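Local coordinates for regulatory protein SWI6 (Saccharomyces cerevisiae, PDB 1SW6) that forms with SWI4 or MBP1 the transcription complexes SBF and MBF, which drive cell-cycle-dependent transcription, this chain being its ankyrin-repeat domain, at residues G25-F30 / L186-Y191; L49-V54 / G160-E165; D56-M61 / F116-L121; T139-L144 / S174-D179; T285-A290 / A307-A312. One frame throughout, in Å; residues are numbered along the deposited sequence.

Interaction 1 of 5, residues G25-F30 / L186-Y191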
# COMPACT_ATOMS: atom_id res chain seq x y z
N GLY A 25 -17.24 22.33 -18.11
CA GLY A 25 -16.03 22.39 -19.00
C GLY A 25 -15.97 21.25 -20.00
O GLY A 25 -16.75 20.29 -19.91
N PRO A 26 -15.06 21.31 -20.98
CA PRO A 26 -14.95 20.25 -21.98
C PRO A 26 -14.15 19.04 -21.50
O PRO A 26 -13.33 19.14 -20.59
CB PRO A 26 -14.28 20.95 -23.15
CG PRO A 26 -13.32 21.84 -22.46
CD PRO A 26 -14.16 22.43 -21.33
N ILE A 27 -14.42 17.90 -22.12
CA ILE A 27 -13.73 16.66 -21.80
C ILE A 27 -12.59 16.50 -22.80
O ILE A 27 -12.83 16.34 -24.00
CB ILE A 27 -14.67 15.45 -21.92
CG1 ILE A 27 -15.87 15.63 -20.99
CG2 ILE A 27 -13.92 14.17 -21.62
CD1 ILE A 27 -16.90 14.52 -21.09
N ILE A 28 -11.36 16.58 -22.33
CA ILE A 28 -10.20 16.43 -23.20
C ILE A 28 -9.97 14.93 -23.36
O ILE A 28 -9.80 14.21 -22.37
CB ILE A 28 -8.99 17.10 -22.57
CG1 ILE A 28 -9.36 18.55 -22.23
CG2 ILE A 28 -7.80 17.06 -23.53
CD1 ILE A 28 -8.27 19.31 -21.51
N THR A 29 -9.96 14.45 -24.60
CA THR A 29 -9.81 13.03 -24.85
C THR A 29 -8.49 12.56 -25.46
O THR A 29 -7.77 13.34 -26.08
CB THR A 29 -10.96 12.55 -25.76
OG1 THR A 29 -10.96 13.33 -26.96
CG2 THR A 29 -12.30 12.73 -25.05
N PHE A 30 -8.18 11.28 -25.26
CA PHE A 30 -6.97 10.66 -25.78
C PHE A 30 -7.33 9.26 -26.28
O PHE A 30 -8.22 8.61 -25.72
CB PHE A 30 -5.90 10.56 -24.68
CG PHE A 30 -5.62 11.86 -23.99
CD1 PHE A 30 -6.47 12.34 -23.00
CD2 PHE A 30 -4.50 12.62 -24.33
CE1 PHE A 30 -6.23 13.56 -22.37
CE2 PHE A 30 -4.24 13.85 -23.71
CZ PHE A 30 -5.11 14.32 -22.72
N LEU A 186 -11.36 13.50 -12.08
CA LEU A 186 -10.61 12.30 -12.49
C LEU A 186 -11.35 11.47 -13.56
O LEU A 186 -10.74 10.88 -14.45
CB LEU A 186 -10.35 11.41 -11.28
CG LEU A 186 -9.48 10.17 -11.51
CD1 LEU A 186 -8.04 10.60 -11.81
CD2 LEU A 186 -9.51 9.30 -10.25
N LEU A 187 -12.67 11.44 -13.48
CA LEU A 187 -13.44 10.68 -14.45
C LEU A 187 -13.27 11.21 -15.87
O LEU A 187 -13.36 10.45 -16.83
CB LEU A 187 -14.93 10.67 -14.04
CG LEU A 187 -15.20 9.87 -12.75
CD1 LEU A 187 -16.66 9.97 -12.35
CD2 LEU A 187 -14.81 8.41 -12.97
N ASP A 188 -13.02 12.51 -16.03
CA ASP A 188 -12.83 13.05 -17.38
C ASP A 188 -11.64 12.40 -18.08
O ASP A 188 -11.63 12.26 -19.31
CB ASP A 188 -12.64 14.57 -17.37
CG ASP A 188 -13.92 15.33 -17.06
OD1 ASP A 188 -15.01 14.70 -17.05
OD2 ASP A 188 -13.83 16.55 -16.84
N TYR A 189 -10.65 11.99 -17.29
CA TYR A 189 -9.46 11.34 -17.83
C TYR A 189 -9.43 9.81 -17.69
O TYR A 189 -8.71 9.15 -18.44
CB TYR A 189 -8.19 11.90 -17.19
CG TYR A 189 -7.89 13.32 -17.59
CD1 TYR A 189 -8.62 14.39 -17.06
CD2 TYR A 189 -6.90 13.60 -18.53
CE1 TYR A 189 -8.38 15.70 -17.46
CE2 TYR A 189 -6.64 14.91 -18.94
CZ TYR A 189 -7.39 15.95 -18.40
OH TYR A 189 -7.15 17.25 -18.81
N LEU A 190 -10.22 9.25 -16.77
CA LEU A 190 -10.20 7.79 -16.60
C LEU A 190 -11.49 7.03 -16.90
O LEU A 190 -11.58 5.85 -16.61
CB LEU A 190 -9.73 7.42 -15.17
CG LEU A 190 -8.37 7.93 -14.65
CD1 LEU A 190 -8.00 7.16 -13.38
CD2 LEU A 190 -7.28 7.72 -15.70
N TYR A 191 -12.48 7.70 -17.50
CA TYR A 191 -13.75 7.05 -17.84
C TYR A 191 -13.59 5.77 -18.66
O TYR A 191 -14.42 4.86 -18.56
CB TYR A 191 -14.68 8.03 -18.58
CG TYR A 191 -14.21 8.42 -19.97
CD1 TYR A 191 -14.37 7.57 -21.05
CD2 TYR A 191 -13.56 9.63 -20.17
CE1 TYR A 191 -13.89 7.90 -22.32
CE2 TYR A 191 -13.07 9.98 -21.42
CZ TYR A 191 -13.23 9.11 -22.49
OH TYR A 191 -12.73 9.47 -23.74
O HOH W 1 -11.32 17.69 -18.26
O HOH W 2 -9.91 11.80 -21.33
O HOH W 3 -10.00 9.97 -23.38
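The rings of Y189 and Y191 carry much of the contact with strand 27-29 and the residue after it. F30 and Y189 meet at a slant, CE1 of F30 lying 3.7 Å from CE2 of Y189. I28 runs alongside Y189, pointing the same way, and its CD1 comes within 3.6 Å of the Y189 OH. Because chi1 of -70° sets CG of Y189 anti to the carbonyl carbon, the ring reaches out from the helix to both partners. With an alanine here the whole ring would be lost, which would probably open a gap beside F30 and strip I28 CD1 of its neighbour. Further along the strand, T29 presents CG2 to Y191 OH at 3.5 Å, while I27 CG2, nearer its start, rests 3.8 Å from D188 O.

No direct hydrogen bond joins the segments; waters bridge them, and R157 donates to both F30 O and Y189 O. One water donates to I28 O at 2.6 Å and to D188 O at 2.7 Å, linking two carbonyls. A second accepts from F30 N and donates to Y191 OH at 2.8 Å; that hydroxyl is also bonded to D260. A third donates to D188 OD2 and, weakly, to P26 O. D188 OD1 is engaged by W231 and by a salt bridge to R238.

The strand and helix axes approach to 8.0 Å with a crossing angle of -26°. Strand 27-29, paired in parallel with strand 240-242, is thus laid along the end of helix 183-190 in the second ankyrin repeat, consistent with a variant ankyrin fold.

Interaction 2 of 5, residues L49-V54 / G160-E165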
# COMPACT_ATOMS: atom_id res chain seq x y z
N LEU A 49 -6.61 -5.00 -19.52
CA LEU A 49 -5.50 -5.61 -20.23
C LEU A 49 -4.58 -6.29 -19.21
O LEU A 49 -4.40 -5.81 -18.09
CB LEU A 49 -4.72 -4.56 -21.01
CG LEU A 49 -5.52 -3.80 -22.07
CD1 LEU A 49 -4.60 -2.92 -22.91
CD2 LEU A 49 -6.25 -4.79 -22.95
N PRO A 50 -3.99 -7.43 -19.60
CA PRO A 50 -3.10 -8.15 -18.68
C PRO A 50 -1.88 -7.31 -18.33
O PRO A 50 -1.35 -6.58 -19.17
CB PRO A 50 -2.73 -9.41 -19.48
CG PRO A 50 -2.76 -8.91 -20.91
CD PRO A 50 -4.01 -8.06 -20.93
N SER A 51 -1.43 -7.41 -17.08
CA SER A 51 -0.26 -6.66 -16.65
C SER A 51 0.86 -6.99 -17.61
O SER A 51 1.21 -8.16 -17.80
CB SER A 51 0.13 -7.04 -15.22
OG SER A 51 1.22 -6.24 -14.78
N PRO A 52 1.44 -5.97 -18.26
CA PRO A 52 2.53 -6.22 -19.21
C PRO A 52 3.73 -6.92 -18.57
O PRO A 52 4.16 -6.57 -17.47
CB PRO A 52 2.85 -4.83 -19.74
CG PRO A 52 2.45 -3.92 -18.61
CD PRO A 52 1.16 -4.53 -18.14
N VAL A 53 4.27 -7.92 -19.26
CA VAL A 53 5.43 -8.64 -18.75
C VAL A 53 6.67 -8.01 -19.37
O VAL A 53 7.32 -8.59 -20.24
CB VAL A 53 5.39 -10.14 -19.12
CG1 VAL A 53 6.57 -10.85 -18.46
CG2 VAL A 53 4.07 -10.75 -18.66
N VAL A 54 6.98 -6.80 -18.92
CA VAL A 54 8.12 -6.06 -19.42
C VAL A 54 9.40 -6.87 -19.40
O VAL A 54 9.74 -7.50 -18.39
CB VAL A 54 8.33 -4.78 -18.61
CG1 VAL A 54 9.57 -4.04 -19.10
CG2 VAL A 54 7.09 -3.90 -18.73
N GLY A 160 -4.61 -3.72 -16.17
CA GLY A 160 -5.02 -4.16 -14.85
C GLY A 160 -3.77 -4.57 -14.09
O GLY A 160 -2.72 -4.82 -14.70
N ASP A 161 -3.85 -4.61 -12.76
CA ASP A 161 -2.70 -5.05 -11.98
C ASP A 161 -2.80 -6.58 -11.96
O ASP A 161 -3.59 -7.15 -12.71
CB ASP A 161 -2.75 -4.46 -10.56
CG ASP A 161 -3.95 -4.92 -9.77
OD1 ASP A 161 -4.72 -5.77 -10.25
OD2 ASP A 161 -4.12 -4.42 -8.64
N ASN A 162 -2.03 -7.24 -11.11
CA ASN A 162 -2.05 -8.70 -11.08
C ASN A 162 -3.41 -9.29 -10.73
O ASN A 162 -3.66 -10.48 -10.95
CB ASN A 162 -0.98 -9.23 -10.11
CG ASN A 162 0.43 -8.90 -10.59
OD1 ASN A 162 0.63 -8.51 -11.74
ND2 ASN A 162 1.41 -9.08 -9.70
N MET A 163 -4.29 -8.45 -10.20
CA MET A 163 -5.65 -8.87 -9.86
C MET A 163 -6.60 -8.43 -10.97
O MET A 163 -7.79 -8.72 -10.93
CB MET A 163 -6.07 -8.21 -8.54
CG MET A 163 -5.32 -8.72 -7.34
SD MET A 163 -5.81 -10.41 -7.01
CE MET A 163 -7.37 -10.12 -6.07
N GLY A 164 -6.05 -7.74 -11.97
CA GLY A 164 -6.87 -7.26 -13.07
C GLY A 164 -7.56 -5.96 -12.70
O GLY A 164 -8.49 -5.50 -13.37
N GLU A 165 -7.11 -5.35 -11.61
CA GLU A 165 -7.68 -4.09 -11.15
C GLU A 165 -7.07 -2.92 -11.91
O GLU A 165 -5.85 -2.81 -12.02
CB GLU A 165 -7.47 -3.96 -9.64
CG GLU A 165 -8.42 -4.87 -8.88
CD GLU A 165 -8.21 -4.88 -7.38
OE1 GLU A 165 -7.55 -3.95 -6.84
OE2 GLU A 165 -8.73 -5.82 -6.74
O HOH W 4 -3.64 -7.98 -15.36
O HOH W 5 -0.27 -3.73 -14.78
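L49 and G160 are joined backbone to backbone: G160 N donates to L49 O at 2.8 Å, with an N-H...O angle of 171° and the donor in the carbonyl plane. This is the direct hydrogen bond of the contact; the L49 side chain itself turns from the loop and packs on Y159. Past P50, S51 takes over. Its CA lies 3.6 Å from G160 O, and chi1 of -176° places OG anti to the backbone N, 3.8 Å from N162 OD1. Two waters complete the seam. One accepts from S51 N at 2.9 Å and donates to D161 O; the other accepts from S51 OG and donates to G160 O at 2.7 Å. From P52 the chain departs, P52 resting on Y159 and V54 on I125.

The partner is held in shape by its own bonds. D161 to G164 form a type I turn, and D161 OD1 accepts from M163 N at 2.7 Å, an Asx turn, and also from E165 N at 2.8 Å, the two donors on opposite faces of the carboxylate plane. The contact thus lays the connection from strand 46-47 to helix 57-71 against the loop between helix 144-152 and helix 167-173, at the point where the second ankyrin repeat begins.

Interaction 3 of 5, residues D56-M61 / F116-L121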
# COMPACT_ATOMS: atom_id res chain seq x y z
N ASP A 56 12.73 -5.57 -20.92
CA ASP A 56 13.85 -4.68 -20.62
C ASP A 56 13.85 -4.25 -19.15
O ASP A 56 13.11 -3.35 -18.75
CB ASP A 56 13.80 -3.43 -21.51
CG ASP A 56 15.09 -2.63 -21.45
OD1 ASP A 56 15.59 -2.37 -20.33
OD2 ASP A 56 15.61 -2.26 -22.52
N ASN A 57 14.70 -4.90 -18.35
CA ASN A 57 14.82 -4.60 -16.93
C ASN A 57 15.34 -3.19 -16.68
O ASN A 57 15.06 -2.59 -15.64
CB ASN A 57 15.74 -5.61 -16.25
CG ASN A 57 16.08 -5.21 -14.83
OD1 ASN A 57 15.20 -5.10 -13.97
ND2 ASN A 57 17.36 -4.99 -14.57
N GLU A 58 16.12 -2.66 -17.61
CA GLU A 58 16.66 -1.33 -17.44
C GLU A 58 15.60 -0.26 -17.68
O GLU A 58 15.69 0.84 -17.14
CB GLU A 58 17.89 -1.14 -18.34
CG GLU A 58 19.04 -2.07 -17.95
CD GLU A 58 20.40 -1.66 -18.51
OE1 GLU A 58 21.40 -2.32 -18.16
OE2 GLU A 58 20.46 -0.69 -19.29
N GLN A 59 14.59 -0.57 -18.49
CA GLN A 59 13.52 0.38 -18.73
C GLN A 59 12.79 0.55 -17.41
O GLN A 59 12.38 1.66 -17.04
CB GLN A 59 12.53 -0.12 -19.77
CG GLN A 59 13.01 -0.04 -21.19
CD GLN A 59 11.87 -0.25 -22.18
OE1 GLN A 59 11.21 -1.29 -22.18
NE2 GLN A 59 11.63 0.76 -23.02
N LYS A 60 12.64 -0.56 -16.69
CA LYS A 60 11.96 -0.56 -15.40
C LYS A 60 12.73 0.28 -14.38
O LYS A 60 12.14 1.10 -13.67
CB LYS A 60 11.80 -1.99 -14.89
CG LYS A 60 11.05 -2.07 -13.58
CD LYS A 60 10.78 -3.51 -13.18
CE LYS A 60 9.92 -3.58 -11.92
NZ LYS A 60 9.76 -4.97 -11.40
N MET A 61 14.04 0.08 -14.32
CA MET A 61 14.88 0.83 -13.39
C MET A 61 14.74 2.32 -13.67
O MET A 61 14.69 3.13 -12.75
CB MET A 61 16.35 0.40 -13.51
CG MET A 61 16.56 -1.08 -13.31
SD MET A 61 18.24 -1.61 -13.65
CE MET A 61 18.40 -2.96 -12.49
N PHE A 116 19.41 8.71 -17.54
CA PHE A 116 19.30 7.43 -18.22
C PHE A 116 19.25 7.68 -19.73
O PHE A 116 18.25 7.40 -20.39
CB PHE A 116 18.02 6.68 -17.81
CG PHE A 116 17.97 6.31 -16.36
CD1 PHE A 116 17.70 7.27 -15.39
CD2 PHE A 116 18.16 4.99 -15.96
CE1 PHE A 116 17.62 6.93 -14.04
CE2 PHE A 116 18.09 4.63 -14.61
CZ PHE A 116 17.81 5.60 -13.65
N PRO A 117 20.35 8.22 -20.29
CA PRO A 117 20.44 8.51 -21.73
C PRO A 117 20.61 7.21 -22.50
O PRO A 117 20.57 7.18 -23.74
CB PRO A 117 21.66 9.40 -21.81
CG PRO A 117 22.58 8.75 -20.80
CD PRO A 117 21.65 8.47 -19.63
N ASN A 118 20.79 6.13 -21.74
CA ASN A 118 21.00 4.79 -22.26
C ASN A 118 19.73 3.99 -22.56
O ASN A 118 19.72 3.15 -23.45
CB ASN A 118 21.87 4.01 -21.26
CG ASN A 118 21.30 4.03 -19.84
OD1 ASN A 118 21.06 5.10 -19.27
ND2 ASN A 118 21.10 2.85 -19.26
N THR A 119 18.66 4.26 -21.81
CA THR A 119 17.40 3.54 -21.99
C THR A 119 16.26 4.49 -22.34
O THR A 119 16.32 5.67 -22.00
CB THR A 119 17.00 2.78 -20.71
OG1 THR A 119 18.15 2.11 -20.16
CG2 THR A 119 15.91 1.76 -21.01
N GLN A 120 15.24 3.98 -23.01
CA GLN A 120 14.10 4.81 -23.36
C GLN A 120 13.05 4.75 -22.26
O GLN A 120 12.84 3.69 -21.65
CB GLN A 120 13.47 4.36 -24.68
CG GLN A 120 12.24 5.16 -25.06
CD GLN A 120 11.68 4.79 -26.42
OE1 GLN A 120 11.37 3.63 -26.68
NE2 GLN A 120 11.55 5.79 -27.30
N LEU A 121 12.39 5.87 -22.00
CA LEU A 121 11.35 5.94 -20.97
C LEU A 121 10.07 5.26 -21.43
O LEU A 121 9.50 5.64 -22.45
CB LEU A 121 11.04 7.39 -20.60
CG LEU A 121 9.96 7.51 -19.52
CD1 LEU A 121 10.45 6.82 -18.25
CD2 LEU A 121 9.65 8.97 -19.25
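Q59 crosses T119 obliquely, and its side chain can be followed along the loop. CB lies 4.1 Å from T119 CG2. The next carbon, CG, which chi1 of -76° swings to the side of the backbone N, closes to 3.4 Å from the same methyl. The chain extends on to CD, 4.1 Å from Q120 O, and ends with NE2 making a weak hydrogen bond to that carbonyl oxygen at 3.5 Å and 147°. Beyond the two segments Q59 also touches N122 and I125, in the chain that follows.

One residue earlier, E58 meets the loop more loosely. Its CB is 3.7 Å from T119 OG1, and OE2 stands 3.6 Å from N118 ND2 with the carboxylate and amide planes 65° apart. F116 comes no closer than 4.1 Å, from CZ to M61 O, and packs further along on K62 and A65. K62 also bonds T119 O.

The helix start that receives the loop is fixed by D56, whose OD1 accepts from Q59 N at 2.8 Å and, weakly, from E58 N. The arrangement is that of an aspartate N-cap, with the loop following helix 105-115 laid over the first turns of helix 57-71 at the protein surface.

Interaction 4 of 5, residues T139-L144 / S174-D179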
# COMPACT_ATOMS: atom_id res chain seq x y z
N THR A 139 -3.00 7.45 -9.08
CA THR A 139 -4.45 7.57 -8.97
C THR A 139 -4.88 7.23 -7.53
O THR A 139 -5.78 7.86 -6.96
CB THR A 139 -5.17 6.61 -9.95
OG1 THR A 139 -4.98 7.08 -11.30
CG2 THR A 139 -6.67 6.55 -9.65
N SER A 140 -4.21 6.24 -6.95
CA SER A 140 -4.53 5.81 -5.59
C SER A 140 -4.30 6.95 -4.60
O SER A 140 -4.90 7.01 -3.54
CB SER A 140 -3.65 4.62 -5.21
OG SER A 140 -4.06 4.06 -3.97
N ILE A 141 -3.42 7.85 -4.99
CA ILE A 141 -3.01 8.98 -4.17
C ILE A 141 -3.70 10.28 -4.55
O ILE A 141 -3.36 11.35 -4.05
CB ILE A 141 -1.46 9.10 -4.27
CG1 ILE A 141 -0.87 8.98 -2.88
CG2 ILE A 141 -1.04 10.33 -5.04
CD1 ILE A 141 -1.08 7.62 -2.30
N ALA A 142 -4.69 10.18 -5.44
CA ALA A 142 -5.44 11.33 -5.90
C ALA A 142 -4.59 12.44 -6.50
O ALA A 142 -4.98 13.62 -6.47
CB ALA A 142 -6.30 11.90 -4.77
N ASN A 143 -3.43 12.10 -7.06
CA ASN A 143 -2.62 13.15 -7.67
C ASN A 143 -3.12 13.39 -9.09
O ASN A 143 -2.50 12.96 -10.07
CB ASN A 143 -1.14 12.77 -7.73
CG ASN A 143 -0.26 13.97 -8.04
OD1 ASN A 143 -0.53 14.73 -8.98
ND2 ASN A 143 0.78 14.16 -7.24
N LEU A 144 -4.25 14.08 -9.19
CA LEU A 144 -4.87 14.38 -10.47
C LEU A 144 -3.94 14.96 -11.53
O LEU A 144 -3.92 14.51 -12.66
CB LEU A 144 -6.06 15.33 -10.25
CG LEU A 144 -6.88 15.77 -11.47
CD1 LEU A 144 -7.45 14.57 -12.20
CD2 LEU A 144 -7.99 16.69 -11.01
N SER A 174 -9.50 3.68 -2.06
CA SER A 174 -8.84 4.54 -1.07
C SER A 174 -9.70 5.80 -0.89
O SER A 174 -10.50 6.15 -1.78
CB SER A 174 -7.43 4.92 -1.52
OG SER A 174 -7.46 5.85 -2.58
N VAL A 175 -9.57 6.48 0.25
CA VAL A 175 -10.38 7.67 0.50
C VAL A 175 -9.74 8.92 -0.05
O VAL A 175 -10.33 9.99 -0.00
CB VAL A 175 -10.61 7.92 2.01
CG1 VAL A 175 -11.17 6.68 2.67
CG2 VAL A 175 -9.31 8.37 2.67
N ASN A 176 -8.54 8.76 -0.59
CA ASN A 176 -7.79 9.88 -1.14
C ASN A 176 -8.50 10.80 -2.12
O ASN A 176 -8.38 12.02 -2.03
CB ASN A 176 -6.50 9.35 -1.76
CG ASN A 176 -5.58 8.73 -0.73
OD1 ASN A 176 -6.00 7.85 0.03
ND2 ASN A 176 -4.32 9.18 -0.69
N ASN A 177 -9.24 10.23 -3.07
CA ASN A 177 -9.93 11.05 -4.06
C ASN A 177 -11.16 11.76 -3.50
O ASN A 177 -11.57 12.80 -4.01
CB ASN A 177 -10.26 10.20 -5.28
CG ASN A 177 -9.07 10.05 -6.21
OD1 ASN A 177 -8.82 10.91 -7.04
ND2 ASN A 177 -8.31 8.98 -6.06
N TYR A 178 -11.73 11.22 -2.43
CA TYR A 178 -12.87 11.85 -1.79
C TYR A 178 -12.35 13.02 -0.94
O TYR A 178 -12.80 14.16 -1.05
CB TYR A 178 -13.60 10.82 -0.92
CG TYR A 178 -14.57 11.39 0.09
CD1 TYR A 178 -15.66 12.15 -0.29
CD2 TYR A 178 -14.40 11.13 1.44
CE1 TYR A 178 -16.57 12.64 0.65
CE2 TYR A 178 -15.30 11.60 2.39
CZ TYR A 178 -16.38 12.36 1.99
OH TYR A 178 -17.25 12.83 2.94
N ASP A 179 -11.36 12.74 -0.09
CA ASP A 179 -10.79 13.77 0.76
C ASP A 179 -10.27 14.94 -0.07
O ASP A 179 -10.42 16.10 0.33
CB ASP A 179 -9.64 13.21 1.60
CG ASP A 179 -10.12 12.27 2.69
OD1 ASP A 179 -11.35 12.12 2.85
OD2 ASP A 179 -9.27 11.69 3.39
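N177 and T139 join the first and second ankyrin repeats where helix 134-140 ends in a Schellman motif. A142, with a positive phi of 56°, is the C-prime residue of that motif, and its N bonds back to T139 O. The same oxygen takes a second donor, N177 ND2 at 2.9 Å. The bond is nearly axial to the carbonyl (C=O...N angle 166°), and T139 O lies in the amide plane of N177. CG of N177 stands beside its own backbone N (chi1 -81°), which turns the amide toward the helix end, and OD1 is held in turn by T182.

Packing is tight around this bond. A142 CB sits 3.4 Å from N176 O and 3.5 Å from N177 OD1, setting its methyl against the N176 carbonyl and the N177 amide. S140 O faces N176 CB at 3.3 Å; it is also 3.0 Å from S174 OG, whose one proton can also go, in a weak bond, to K170 O, so that bond is not settled.

The looser side lies toward I141, S140 OG and the N176 amide, and it meets protein rather than open solvent. There a second copy of SWI6 closes in: N176 ND2 makes weak hydrogen bonds to L293 O and G213 O of the neighbouring subunit, S140 OG a weak one to M214 O of that subunit, and I141 packs on its G213. Within the chain the separations are wider. I141 and N176 run side by side, with CD1 of I141 3.9 Å from ND2 of N176, and the S140 and S174 OG atoms stand 4.1 Å apart.

Interaction 5 of 5, residues T285-A290 / A307-A312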
# COMPACT_ATOMS: atom_id res chain seq x y z
N THR A 285 -24.20 -9.20 -7.38
CA THR A 285 -24.32 -7.88 -7.95
C THR A 285 -23.74 -7.01 -6.83
O THR A 285 -23.59 -7.48 -5.70
CB THR A 285 -25.78 -7.49 -8.17
OG1 THR A 285 -26.49 -7.64 -6.94
CG2 THR A 285 -26.40 -8.36 -9.23
N CYS A 286 -23.41 -5.75 -7.11
CA CYS A 286 -22.86 -4.93 -6.05
C CYS A 286 -23.92 -4.81 -4.94
O CYS A 286 -23.60 -4.73 -3.76
CB CYS A 286 -22.42 -3.55 -6.58
SG CYS A 286 -23.67 -2.47 -7.32
N LEU A 287 -25.18 -4.83 -5.33
CA LEU A 287 -26.26 -4.75 -4.35
C LEU A 287 -26.25 -5.94 -3.39
O LEU A 287 -26.51 -5.77 -2.20
CB LEU A 287 -27.62 -4.68 -5.06
CG LEU A 287 -28.83 -4.67 -4.13
CD1 LEU A 287 -28.77 -3.45 -3.21
CD2 LEU A 287 -30.11 -4.69 -4.96
N ASN A 288 -25.98 -7.13 -3.92
CA ASN A 288 -25.96 -8.35 -3.11
C ASN A 288 -24.78 -8.33 -2.13
O ASN A 288 -24.90 -8.82 -1.01
CB ASN A 288 -25.90 -9.60 -4.00
CG ASN A 288 -26.62 -10.80 -3.38
OD1 ASN A 288 -27.04 -10.74 -2.22
ND2 ASN A 288 -26.75 -11.88 -4.14
N ILE A 289 -23.65 -7.78 -2.56
CA ILE A 289 -22.47 -7.65 -1.71
C ILE A 289 -22.81 -6.64 -0.62
O ILE A 289 -22.45 -6.80 0.55
CB ILE A 289 -21.25 -7.13 -2.51
CG1 ILE A 289 -20.70 -8.24 -3.41
CG2 ILE A 289 -20.19 -6.58 -1.56
CD1 ILE A 289 -19.65 -7.77 -4.39
N ALA A 290 -23.52 -5.59 -1.01
CA ALA A 290 -23.90 -4.54 -0.09
C ALA A 290 -24.92 -5.01 0.96
O ALA A 290 -24.85 -4.60 2.11
CB ALA A 290 -24.47 -3.34 -0.87
N ALA A 307 -31.29 -0.66 -8.61
CA ALA A 307 -30.64 -1.97 -8.47
C ALA A 307 -31.69 -3.05 -8.23
O ALA A 307 -32.59 -2.89 -7.40
CB ALA A 307 -29.63 -1.96 -7.31
N ASP A 308 -31.57 -4.16 -8.95
CA ASP A 308 -32.52 -5.27 -8.85
C ASP A 308 -32.22 -6.16 -7.63
O ASP A 308 -31.23 -6.86 -7.60
CB ASP A 308 -32.45 -6.10 -10.12
CG ASP A 308 -33.55 -7.13 -10.19
OD1 ASP A 308 -33.82 -7.80 -9.17
OD2 ASP A 308 -34.15 -7.27 -11.28
N PRO A 309 -33.11 -6.15 -6.61
CA PRO A 309 -32.89 -6.97 -5.41
C PRO A 309 -33.24 -8.45 -5.54
O PRO A 309 -33.15 -9.19 -4.56
CB PRO A 309 -33.75 -6.27 -4.36
CG PRO A 309 -34.92 -5.84 -5.16
CD PRO A 309 -34.30 -5.30 -6.45
N PHE A 310 -33.62 -8.89 -6.74
CA PHE A 310 -33.98 -10.29 -6.95
C PHE A 310 -32.93 -11.13 -7.67
O PHE A 310 -33.06 -12.36 -7.75
CB PHE A 310 -35.32 -10.39 -7.68
CG PHE A 310 -36.44 -9.65 -6.99
CD1 PHE A 310 -36.87 -8.42 -7.46
CD2 PHE A 310 -37.01 -10.17 -5.83
CE1 PHE A 310 -37.86 -7.70 -6.79
CE2 PHE A 310 -38.00 -9.46 -5.15
CZ PHE A 310 -38.42 -8.23 -5.62
N ILE A 311 -31.89 -10.49 -8.19
CA ILE A 311 -30.83 -11.22 -8.88
C ILE A 311 -30.04 -12.01 -7.84
O ILE A 311 -29.45 -11.45 -6.92
CB ILE A 311 -29.91 -10.24 -9.64
CG1 ILE A 311 -30.73 -9.49 -10.71
CG2 ILE A 311 -28.77 -10.99 -10.29
CD1 ILE A 311 -29.94 -8.51 -11.53
N ALA A 312 -30.03 -13.34 -8.00
CA ALA A 312 -29.34 -14.23 -7.08
C ALA A 312 -27.91 -14.56 -7.48
O ALA A 312 -27.54 -14.44 -8.65
CB ALA A 312 -30.14 -15.52 -6.93
O HOH W 6 -29.14 -8.58 -6.82
O HOH W 7 -26.31 -11.41 -6.89
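T285 and L287, at the start of helix 286-293, face the chain at I311 and A307, with CA atoms 7.4 Å (T285 to I311) and 6.6 Å (L287 to A307) apart. D308 to I311 form a type I turn, with F310 N donating to D308 OD1, an Asx turn. L287 makes the apolar core: its CD2 lies 3.6 Å from A307 CB and 4.0 Å from P309 CB. T285 meets I311 methyl to methyl, CG2 to CG2 at 3.7 Å.

With chi1 of 54°, T285 OG1 sits between the backbone N and the carbonyl carbon, where it caps the helix by accepting from N288 N at 3.1 Å. A water 2.8 Å from T285 OG1 lies within hydrogen-bonding range of D308 O and I311 O. A second water accepts from N288 ND2 at 2.8 Å and donates to I311 O; ND2 also bonds L317. A valine here would remove OG1, which is likely to leave N288 N without its side-chain cap and the water without that partner.

In this fourth ankyrin repeat, the chain after helix 296-304 folds back on the capped start of helix 286-293, with A312 opening the fifth; helix 296-304 packs on L287 and A307, helix 204-212 on C286 and I289.

Overall arrangement
From the N terminus, interaction 1 closes the longest loop, returning strand 27-29 to helix 183-190, and interactions 2, 3 and 4 fall within it. Interaction 2 joins the loop after strand 46-47 to the loop before helix 167-173, and inside its span interaction 3 ties helix 57-71 to the loop behind helix 105-115. Interaction 4 links the first two ankyrin repeats; its segments alternate with those of interaction 2, so they cross, and L186 and L190 of interaction 1 pack on its T139. Interaction 5 follows in series, in the fourth repeat, reaching the first residue of the fifth, its centre about 47 Å from that of interaction 3, on the opposite side of the chain's centre.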